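Long-range contacts in 7beta-hydroxysteroid dehydrogenase (Collinsella aerofaciens, PDB 5FYD), which catalyses the NADPH-dependent reduction of the 7-oxo group of 7-oxolithocholate to give ursodeoxycholate, probably contributing to its formation in the human colon: residues Leu14-Cys25 against Met37-Leu48; Ser89-Phe97 against Ala110-Phe119. One frame throughout, in Å; residues are numbered along the deposited sequence.

Interaction 1: Leu14-Cys25 against Met37-Leu48; sequences LGATEGVGKAFC and MVGRREEKLNVL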
loop_
_atom_site.group_PDB
_atom_site.type_symbol
_atom_site.label_atom_id
_atom_site.label_comp_id
_atom_site.label_asym_id
_atom_site.label_seq_id
_atom_site.Cartn_x
_atom_site.Cartn_y
_atom_site.Cartn_z
ATOM N N LEU A 14 -15.193 14.235 -3.952
ATOM C CA LEU A 14 -15.128 13.165 -4.951
ATOM C C LEU A 14 -13.927 12.277 -4.626
ATOM O O LEU A 14 -12.776 12.581 -4.995
ATOM C CB LEU A 14 -15.053 13.752 -6.356
ATOM C CG LEU A 14 -16.275 14.613 -6.671
ATOM C CD1 LEU A 14 -16.006 15.723 -7.667
ATOM C CD2 LEU A 14 -17.411 13.690 -7.111
ATOM N N GLY A 15 -14.194 11.186 -3.903
ATOM C CA GLY A 15 -13.168 10.293 -3.394
ATOM C C GLY A 15 -13.045 10.474 -1.899
ATOM O O GLY A 15 -12.013 10.927 -1.413
ATOM N N ALA A 16 -14.091 10.085 -1.169
ATOM C CA ALA A 16 -14.293 10.548 0.197
ATOM C C ALA A 16 -13.849 9.617 1.320
ATOM O O ALA A 16 -13.867 10.037 2.467
ATOM C CB ALA A 16 -15.752 10.894 0.394
ATOM N N THR A 17 -13.495 8.372 1.028
ATOM C CA THR A 17 -13.279 7.406 2.120
ATOM C C THR A 17 -11.832 7.269 2.589
ATOM O O THR A 17 -11.596 6.998 3.758
ATOM C CB THR A 17 -13.861 6.042 1.780
ATOM O OG1 THR A 17 -13.559 5.716 0.422
ATOM C CG2 THR A 17 -15.374 6.106 1.955
ATOM N N GLU A 18 -10.878 7.419 1.687
ATOM C CA GLU A 18 -9.472 7.372 2.101
ATOM C C GLU A 18 -9.079 8.675 2.820
ATOM O O GLU A 18 -9.759 9.683 2.697
ATOM C CB GLU A 18 -8.515 7.048 0.928
ATOM C CG GLU A 18 -8.758 7.724 -0.423
ATOM C CD GLU A 18 -9.131 9.182 -0.313
ATOM O OE1 GLU A 18 -10.322 9.445 -0.050
ATOM O OE2 GLU A 18 -8.248 10.057 -0.455
ATOM N N GLY A 19 -7.995 8.593 3.588
ATOM C CA GLY A 19 -7.286 9.710 4.182
ATOM C C GLY A 19 -7.641 11.133 3.805
ATOM O O GLY A 19 -8.346 11.798 4.562
ATOM N N VAL A 20 -7.122 11.622 2.671
ATOM C CA VAL A 20 -7.313 13.029 2.295
ATOM C C VAL A 20 -8.793 13.344 2.026
ATOM O O VAL A 20 -9.294 14.385 2.434
ATOM C CB VAL A 20 -6.370 13.432 1.130
ATOM C CG1 VAL A 20 -6.756 14.750 0.497
ATOM C CG2 VAL A 20 -4.928 13.504 1.648
ATOM N N GLY A 21 -9.495 12.422 1.369
ATOM C CA GLY A 21 -10.922 12.563 1.168
ATOM C C GLY A 21 -11.704 12.737 2.445
ATOM O O GLY A 21 -12.525 13.639 2.574
ATOM N N LYS A 22 -11.449 11.832 3.391
ATOM C CA LYS A 22 -12.085 11.887 4.673
ATOM C C LYS A 22 -11.802 13.206 5.385
ATOM O O LYS A 22 -12.679 13.799 5.998
ATOM C CB LYS A 22 -11.633 10.706 5.505
ATOM C CG LYS A 22 -12.248 10.692 6.880
ATOM C CD LYS A 22 -11.983 9.395 7.606
ATOM C CE LYS A 22 -12.322 9.601 9.063
ATOM N NZ LYS A 22 -12.132 8.367 9.852
ATOM N N ALA A 23 -10.568 13.667 5.302
ATOM C CA ALA A 23 -10.218 14.911 5.963
ATOM C C ALA A 23 -10.913 16.116 5.317
ATOM O O ALA A 23 -11.267 17.066 6.009
ATOM C CB ALA A 23 -8.713 15.091 5.991
ATOM N N PHE A 24 -11.125 16.072 3.991
ATOM C CA PHE A 24 -11.943 17.115 3.344
ATOM C C PHE A 24 -13.381 17.119 3.885
ATOM O O PHE A 24 -13.956 18.181 4.147
ATOM C CB PHE A 24 -11.950 16.982 1.808
ATOM C CG PHE A 24 -10.838 17.737 1.121
ATOM C CD1 PHE A 24 -10.867 19.127 1.068
ATOM C CD2 PHE A 24 -9.749 17.070 0.563
ATOM C CE1 PHE A 24 -9.844 19.827 0.473
ATOM C CE2 PHE A 24 -8.726 17.761 -0.048
ATOM C CZ PHE A 24 -8.781 19.141 -0.095
ATOM N N CYS A 25 -13.968 15.935 4.041
ATOM C CA CYS A 25 -15.347 15.829 4.550
ATOM C C CYS A 25 -15.437 16.449 5.938
ATOM O O CYS A 25 -16.332 17.255 6.220
ATOM C CB CYS A 25 -15.806 14.374 4.633
ATOM S SG CYS A 25 -16.024 13.550 3.027
ATOM N N MET A 37 -20.706 12.902 -0.240
ATOM C CA MET A 37 -19.498 12.087 -0.227
ATOM C C MET A 37 -19.633 10.970 -1.249
ATOM O O MET A 37 -20.657 10.258 -1.278
ATOM C CB MET A 37 -19.208 11.525 1.175
ATOM C CG MET A 37 -20.290 10.694 1.813
ATOM S SD MET A 37 -19.790 10.308 3.513
ATOM C CE MET A 37 -20.029 11.908 4.233
ATOM N N VAL A 38 -18.619 10.859 -2.108
ATOM C CA VAL A 38 -18.689 9.985 -3.263
ATOM C C VAL A 38 -17.489 9.081 -3.309
ATOM O O VAL A 38 -16.334 9.509 -3.068
ATOM C CB VAL A 38 -18.743 10.782 -4.572
ATOM C CG1 VAL A 38 -19.082 9.859 -5.742
ATOM C CG2 VAL A 38 -19.721 11.950 -4.478
ATOM N N GLY A 39 -17.762 7.815 -3.624
ATOM C CA GLY A 39 -16.708 6.825 -3.759
ATOM C C GLY A 39 -17.283 5.466 -4.073
ATOM O O GLY A 39 -18.489 5.301 -4.102
ATOM N N ARG A 40 -16.407 4.499 -4.317
ATOM C CA ARG A 40 -16.866 3.160 -4.713
ATOM C C ARG A 40 -17.280 2.260 -3.537
ATOM O O ARG A 40 -18.102 1.383 -3.723
ATOM C CB ARG A 40 -15.874 2.447 -5.642
ATOM C CG ARG A 40 -14.428 2.460 -5.242
ATOM C CD ARG A 40 -13.646 1.469 -6.095
ATOM N NE ARG A 40 -13.839 0.127 -5.563
ATOM C CZ ARG A 40 -13.151 -0.405 -4.544
ATOM N NH1 ARG A 40 -12.182 0.274 -3.923
ATOM N NH2 ARG A 40 -13.438 -1.637 -4.135
ATOM N N ARG A 41 -16.736 2.505 -2.344
ATOM C CA ARG A 41 -17.007 1.672 -1.166
ATOM C C ARG A 41 -18.184 2.215 -0.351
ATOM O O ARG A 41 -18.000 2.969 0.609
ATOM C CB ARG A 41 -15.752 1.539 -0.312
ATOM C CG ARG A 41 -14.750 0.556 -0.905
ATOM C CD ARG A 41 -13.583 0.314 0.030
ATOM N NE ARG A 41 -12.797 1.536 0.200
ATOM C CZ ARG A 41 -11.555 1.748 -0.242
ATOM N NH1 ARG A 41 -10.872 0.823 -0.924
ATOM N NH2 ARG A 41 -10.977 2.925 0.000
ATOM N N GLU A 42 -19.387 1.807 -0.750
ATOM C CA GLU A 42 -20.634 2.360 -0.207
ATOM C C GLU A 42 -20.800 2.151 1.299
ATOM O O GLU A 42 -21.251 3.048 2.020
ATOM C CB GLU A 42 -21.843 1.781 -0.941
ATOM C CG GLU A 42 -23.182 2.270 -0.398
ATOM C CD GLU A 42 -24.301 2.278 -1.427
ATOM O OE1 GLU A 42 -24.270 1.472 -2.375
ATOM O OE2 GLU A 42 -25.225 3.101 -1.275
ATOM N N GLU A 43 -20.472 0.951 1.758
ATOM C CA GLU A 43 -20.531 0.639 3.184
ATOM C C GLU A 43 -19.644 1.582 4.014
ATOM O O GLU A 43 -20.075 2.122 5.029
ATOM C CB GLU A 43 -20.204 -0.851 3.424
ATOM C CG GLU A 43 -18.748 -1.284 3.209
ATOM C CD GLU A 43 -18.180 -1.069 1.795
ATOM O OE1 GLU A 43 -18.909 -1.239 0.772
ATOM O OE2 GLU A 43 -16.980 -0.742 1.706
ATOM N N LYS A 44 -18.430 1.820 3.535
ATOM C CA LYS A 44 -17.481 2.664 4.231
ATOM C C LYS A 44 -17.976 4.113 4.235
ATOM O O LYS A 44 -17.917 4.796 5.265
ATOM C CB LYS A 44 -16.130 2.536 3.559
ATOM C CG LYS A 44 -14.972 3.025 4.374
ATOM C CD LYS A 44 -13.666 2.701 3.662
ATOM C CE LYS A 44 -12.477 3.337 4.363
ATOM N NZ LYS A 44 -11.178 2.977 3.720
ATOM N N LEU A 45 -18.492 4.558 3.085
ATOM C CA LEU A 45 -19.112 5.895 2.968
ATOM C C LEU A 45 -20.279 6.059 3.952
ATOM O O LEU A 45 -20.420 7.096 4.579
ATOM C CB LEU A 45 -19.614 6.118 1.549
ATOM C CG LEU A 45 -18.613 6.329 0.406
ATOM C CD1 LEU A 45 -19.317 6.129 -0.924
ATOM C CD2 LEU A 45 -18.024 7.729 0.475
ATOM N N ASN A 46 -21.123 5.036 4.058
ATOM C CA ASN A 46 -22.238 5.078 5.009
ATOM C C ASN A 46 -21.771 5.197 6.449
ATOM O O ASN A 46 -22.378 5.926 7.212
ATOM C CB ASN A 46 -23.151 3.852 4.859
ATOM C CG ASN A 46 -24.000 3.906 3.609
ATOM O OD1 ASN A 46 -24.397 4.980 3.163
ATOM N ND2 ASN A 46 -24.314 2.741 3.055
ATOM N N VAL A 47 -20.710 4.491 6.817
ATOM C CA VAL A 47 -20.161 4.595 8.163
ATOM C C VAL A 47 -19.658 6.029 8.391
ATOM O O VAL A 47 -20.021 6.661 9.375
ATOM C CB VAL A 47 -19.057 3.550 8.422
ATOM C CG1 VAL A 47 -18.320 3.842 9.725
ATOM C CG2 VAL A 47 -19.657 2.139 8.446
ATOM N N LEU A 48 -18.859 6.532 7.449
ATOM C CA LEU A 48 -18.331 7.885 7.533
ATOM C C LEU A 48 -19.446 8.937 7.603
ATOM O O LEU A 48 -19.367 9.884 8.383
ATOM C CB LEU A 48 -17.434 8.178 6.329
ATOM C CG LEU A 48 -16.782 9.575 6.260
ATOM C CD1 LEU A 48 -15.923 9.849 7.477
ATOM C CD2 LEU A 48 -15.951 9.663 4.983
HETATM O O HOH W 1 -14.654 4.676 -1.563
#
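The dinucleotide-binding end of the Rossmann fold is built here: the glycine-rich turn after strand 10-14, which also holds Gly19 and Gly21, meets strand 34-39 and the helix after it through Gly15, Ala16 and Thr17. Leu14 and Val38 are parallel bridge partners, their side chains side by side. At the strand end Val38 O takes two N-H groups, from Gly15 N at 2.8 Å and Ala16 N at 3.0 Å, which arrive from opposite faces of the carbonyl plane. Ala16 CB then rests 3.6 Å from Met37 CB, while Leu48 reaches in with CD2 near Ala16 O and sets CD1 across the methylenes of Lys22.

Thr17 divides its work. With chi1 at 42°, its OG1 lies between the backbone N and the carbonyl carbon, 2.5 Å from a water that accepts from Arg41 N at 3.1 Å. The methyl CG2 goes the other way, into Leu45 CD2 at a tight 3.4 Å, and the extended chain of Lys44 passes alongside CB. Back on the turn, Glu18 caps the helix, its OE2 accepting from Gly21 N at 3.2 Å.

Thr17 to Gly21, Arg40 and Arg41 all bind NADP(+). Two basic side chains just beyond the second strand are consistent with recognition of the 2'-phosphate that distinguishes NADP(+) from NAD(+), and the doubly held Val38 carbonyl ties their strand directly to the glycine-rich turn.

Interaction 2: Ser89-Phe97 against Ala110-Phe119; sequences SYVACLHSF and AMINVNVVTF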
loop_
_atom_site.group_PDB
_atom_site.type_symbol
_atom_site.label_atom_id
_atom_site.label_comp_id
_atom_site.label_asym_id
_atom_site.label_seq_id
_atom_site.Cartn_x
_atom_site.Cartn_y
_atom_site.Cartn_z
ATOM N N SER A 89 -14.214 19.160 -4.275
ATOM C CA SER A 89 -12.820 18.696 -4.296
ATOM C C SER A 89 -12.738 17.380 -5.048
ATOM O O SER A 89 -13.448 16.439 -4.690
ATOM C CB SER A 89 -12.241 18.493 -2.895
ATOM O OG SER A 89 -10.931 17.991 -2.959
ATOM N N TYR A 90 -11.852 17.313 -6.045
ATOM C CA TYR A 90 -11.534 16.058 -6.699
ATOM C C TYR A 90 -10.295 15.450 -6.052
ATOM O O TYR A 90 -9.196 16.002 -6.174
ATOM C CB TYR A 90 -11.341 16.228 -8.198
ATOM C CG TYR A 90 -11.517 14.919 -8.921
ATOM C CD1 TYR A 90 -12.788 14.489 -9.256
ATOM C CD2 TYR A 90 -10.453 14.107 -9.236
ATOM C CE1 TYR A 90 -13.011 13.305 -9.905
ATOM C CE2 TYR A 90 -10.653 12.903 -9.890
ATOM C CZ TYR A 90 -11.950 12.495 -10.222
ATOM O OH TYR A 90 -12.211 11.289 -10.878
ATOM N N VAL A 91 -10.513 14.344 -5.335
ATOM C CA VAL A 91 -9.492 13.668 -4.552
ATOM C C VAL A 91 -9.109 12.302 -5.112
ATOM O O VAL A 91 -7.998 11.846 -4.893
ATOM C CB VAL A 91 -9.974 13.435 -3.090
ATOM C CG1 VAL A 91 -8.838 12.866 -2.232
ATOM C CG2 VAL A 91 -10.518 14.707 -2.498
ATOM N N ALA A 92 -10.003 11.650 -5.836
ATOM C CA ALA A 92 -9.763 10.278 -6.259
ATOM C C ALA A 92 -8.584 10.194 -7.198
ATOM O O ALA A 92 -8.347 11.114 -7.979
ATOM C CB ALA A 92 -10.974 9.732 -6.963
ATOM N N CYS A 93 -7.855 9.088 -7.129
ATOM C CA CYS A 93 -6.766 8.845 -8.055
ATOM C C CYS A 93 -6.544 7.357 -8.205
ATOM O O CYS A 93 -6.742 6.584 -7.257
ATOM C CB CYS A 93 -5.481 9.519 -7.571
ATOM S SG CYS A 93 -4.681 8.626 -6.228
ATOM N N LEU A 94 -6.107 6.969 -9.397
ATOM C CA LEU A 94 -5.833 5.579 -9.712
ATOM C C LEU A 94 -4.478 5.519 -10.375
ATOM O O LEU A 94 -4.213 6.229 -11.343
ATOM C CB LEU A 94 -6.914 4.982 -10.616
ATOM C CG LEU A 94 -6.755 3.504 -10.981
ATOM C CD1 LEU A 94 -6.735 2.603 -9.759
ATOM C CD2 LEU A 94 -7.835 3.067 -11.960
ATOM N N HIS A 95 -3.628 4.651 -9.848
ATOM C CA HIS A 95 -2.338 4.386 -10.473
ATOM C C HIS A 95 -2.083 2.894 -10.469
ATOM O O HIS A 95 -2.777 2.127 -9.807
ATOM C CB HIS A 95 -1.207 5.187 -9.813
ATOM C CG HIS A 95 -1.263 5.229 -8.314
ATOM N ND1 HIS A 95 -0.797 4.202 -7.522
ATOM C CD2 HIS A 95 -1.690 6.196 -7.462
ATOM C CE1 HIS A 95 -0.940 4.528 -6.248
ATOM N NE2 HIS A 95 -1.490 5.728 -6.184
ATOM N N SER A 96 -1.116 2.485 -11.262
ATOM C CA SER A 96 -0.877 1.070 -11.469
ATOM C C SER A 96 0.556 0.878 -11.880
ATOM O O SER A 96 0.983 1.401 -12.899
ATOM C CB SER A 96 -1.810 0.546 -12.550
ATOM O OG SER A 96 -1.727 -0.865 -12.604
ATOM N N PHE A 97 1.295 0.124 -11.075
ATOM C CA PHE A 97 2.692 -0.127 -11.329
ATOM C C PHE A 97 2.876 -0.884 -12.644
ATOM O O PHE A 97 2.129 -1.810 -12.946
ATOM C CB PHE A 97 3.323 -0.922 -10.174
ATOM C CG PHE A 97 4.689 -1.459 -10.492
ATOM C CD1 PHE A 97 5.799 -0.627 -10.463
ATOM C CD2 PHE A 97 4.865 -2.795 -10.835
ATOM C CE1 PHE A 97 7.068 -1.110 -10.780
ATOM C CE2 PHE A 97 6.133 -3.287 -11.141
ATOM C CZ PHE A 97 7.228 -2.444 -11.118
ATOM N N ALA A 110 -8.903 2.916 -17.517
ATOM C CA ALA A 110 -9.416 3.118 -16.167
ATOM C C ALA A 110 -8.726 4.334 -15.541
ATOM O O ALA A 110 -9.372 5.178 -14.936
ATOM C CB ALA A 110 -9.205 1.886 -15.300
ATOM N N MET A 111 -7.411 4.416 -15.705
ATOM C CA MET A 111 -6.646 5.540 -15.140
ATOM C C MET A 111 -7.018 6.862 -15.802
ATOM O O MET A 111 -7.211 7.872 -15.125
ATOM C CB MET A 111 -5.152 5.285 -15.212
ATOM C CG MET A 111 -4.701 4.231 -14.182
ATOM S SD MET A 111 -2.918 3.987 -14.121
ATOM C CE MET A 111 -2.619 3.060 -15.601
ATOM N N ILE A 112 -7.104 6.869 -17.124
ATOM C CA ILE A 112 -7.607 8.051 -17.817
ATOM C C ILE A 112 -8.979 8.503 -17.273
ATOM O O ILE A 112 -9.248 9.710 -17.084
ATOM C CB ILE A 112 -7.694 7.794 -19.334
ATOM C CG1 ILE A 112 -6.306 7.868 -19.938
ATOM C CG2 ILE A 112 -8.655 8.788 -20.003
ATOM C CD1 ILE A 112 -6.231 7.298 -21.344
ATOM N N ASN A 113 -9.855 7.535 -17.051
ATOM C CA ASN A 113 -11.180 7.852 -16.541
ATOM C C ASN A 113 -11.138 8.495 -15.161
ATOM O O ASN A 113 -11.805 9.493 -14.919
ATOM C CB ASN A 113 -12.051 6.614 -16.539
ATOM C CG ASN A 113 -12.547 6.283 -17.915
ATOM O OD1 ASN A 113 -12.400 7.082 -18.840
ATOM N ND2 ASN A 113 -13.156 5.139 -18.055
ATOM N N VAL A 114 -10.337 7.943 -14.271
ATOM C CA VAL A 114 -10.257 8.502 -12.909
ATOM C C VAL A 114 -9.552 9.857 -12.900
ATOM O O VAL A 114 -10.062 10.833 -12.325
ATOM C CB VAL A 114 -9.546 7.535 -11.911
ATOM C CG1 VAL A 114 -9.484 8.175 -10.527
ATOM C CG2 VAL A 114 -10.277 6.203 -11.828
ATOM N N ASN A 115 -8.391 9.945 -13.535
ATOM C CA ASN A 115 -7.522 11.100 -13.330
ATOM C C ASN A 115 -7.791 12.245 -14.303
ATOM O O ASN A 115 -7.398 13.394 -14.037
ATOM C CB ASN A 115 -6.046 10.678 -13.414
ATOM C CG ASN A 115 -5.693 9.585 -12.417
ATOM O OD1 ASN A 115 -6.165 9.573 -11.276
ATOM N ND2 ASN A 115 -4.854 8.678 -12.831
ATOM N N VAL A 116 -8.423 11.935 -15.428
ATOM C CA VAL A 116 -8.657 12.913 -16.502
ATOM C C VAL A 116 -10.132 13.130 -16.824
ATOM O O VAL A 116 -10.630 14.271 -16.753
ATOM C CB VAL A 116 -7.875 12.535 -17.779
ATOM C CG1 VAL A 116 -8.120 13.550 -18.894
ATOM C CG2 VAL A 116 -6.379 12.452 -17.455
ATOM N N VAL A 117 -10.837 12.079 -17.246
ATOM C CA VAL A 117 -12.188 12.248 -17.769
ATOM C C VAL A 117 -13.239 12.555 -16.699
ATOM O O VAL A 117 -13.966 13.565 -16.811
ATOM C CB VAL A 117 -12.623 11.054 -18.638
ATOM C CG1 VAL A 117 -14.070 11.198 -19.097
ATOM C CG2 VAL A 117 -11.656 10.878 -19.812
ATOM N N THR A 118 -13.368 11.683 -15.699
ATOM C CA THR A 118 -14.283 11.951 -14.593
ATOM C C THR A 118 -13.898 13.229 -13.880
ATOM O O THR A 118 -14.753 14.028 -13.554
ATOM C CB THR A 118 -14.358 10.792 -13.593
ATOM O OG1 THR A 118 -14.725 9.588 -14.296
ATOM C CG2 THR A 118 -15.380 11.092 -12.489
ATOM N N PHE A 119 -12.598 13.421 -13.681
ATOM C CA PHE A 119 -12.069 14.674 -13.147
ATOM C C PHE A 119 -12.615 15.888 -13.904
ATOM O O PHE A 119 -13.238 16.766 -13.293
ATOM C CB PHE A 119 -10.548 14.697 -13.194
ATOM C CG PHE A 119 -9.983 16.072 -13.082
ATOM C CD1 PHE A 119 -10.124 16.798 -11.894
ATOM C CD2 PHE A 119 -9.371 16.685 -14.159
ATOM C CE1 PHE A 119 -9.622 18.071 -11.786
ATOM C CE2 PHE A 119 -8.863 17.971 -14.045
ATOM C CZ PHE A 119 -8.996 18.673 -12.857
HETATM O O HOH W 2 -6.413 11.825 -9.549
#
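Polar bonds and an aromatic pair join the end of strand 85-90, and the extended loop leaving it, to one side of the long helix 105-132. Tyr90 has CG anti to its own N (chi1 -159°), which sends the ring to the helix. There its OH donates to Val114 O at 2.6 Å, in the carbonyl plane on a lone pair. Phe119 CA overlies one face of the ring, a CH-pi contact 3.7 Å from the centroid, and the edge of the Phe119 ring turns toward the Tyr90 face in a T-shaped pair with planes at 68°. A phenylalanine in place of Tyr90 would probably leave Val114 O without its hydroxyl donor.

Asn115 pairs with the backbone of Leu94 through both ends of its amide: OD1 accepts from Leu94 N at 3.2 Å on a lone pair, and ND2 donates to Leu94 O at 2.9 Å, nearly in the amide plane. A water bridges OD1 to Ala92 O. Asn115 sits in the wider pi-type turn at 113-117, consistent with the conserved helix asparagine of classical short-chain dehydrogenases.

Leu94 packs CB on Val114 CG2 and CD2 on Ala110 CB, and crosses Met111 at about a right angle. Met111 SD lies 3.9 Å from Ser96 CB. His95 turns its CB away from the helix, and its ring stacks on that of Tyr156, the inferred proton acceptor.

In the fold
Along the chain the two contacts follow in series, 14-48 ahead of 89-119, and their centres are about 15 Å apart. Both reach the same parallel sheet; strand 10-14, whose last residue Leu14 belongs to interaction 1, lies between strand 34-39 and strand 85-90. Leu14 joins the contacts directly, with probable hydrogen bonds from its N to Ser89 O and from Val91 N to its O, both 2.9 Å. Val91 also packs against Glu18. Phe67, an NADP(+)-binding residue, touches Leu14, Val38 and Ala92. This places the NADP(+)-binding turn and His95, which stacks on Tyr156, beyond the ends of neighbouring strands of one Rossmann sheet, consistent with cofactor and active site lying together there.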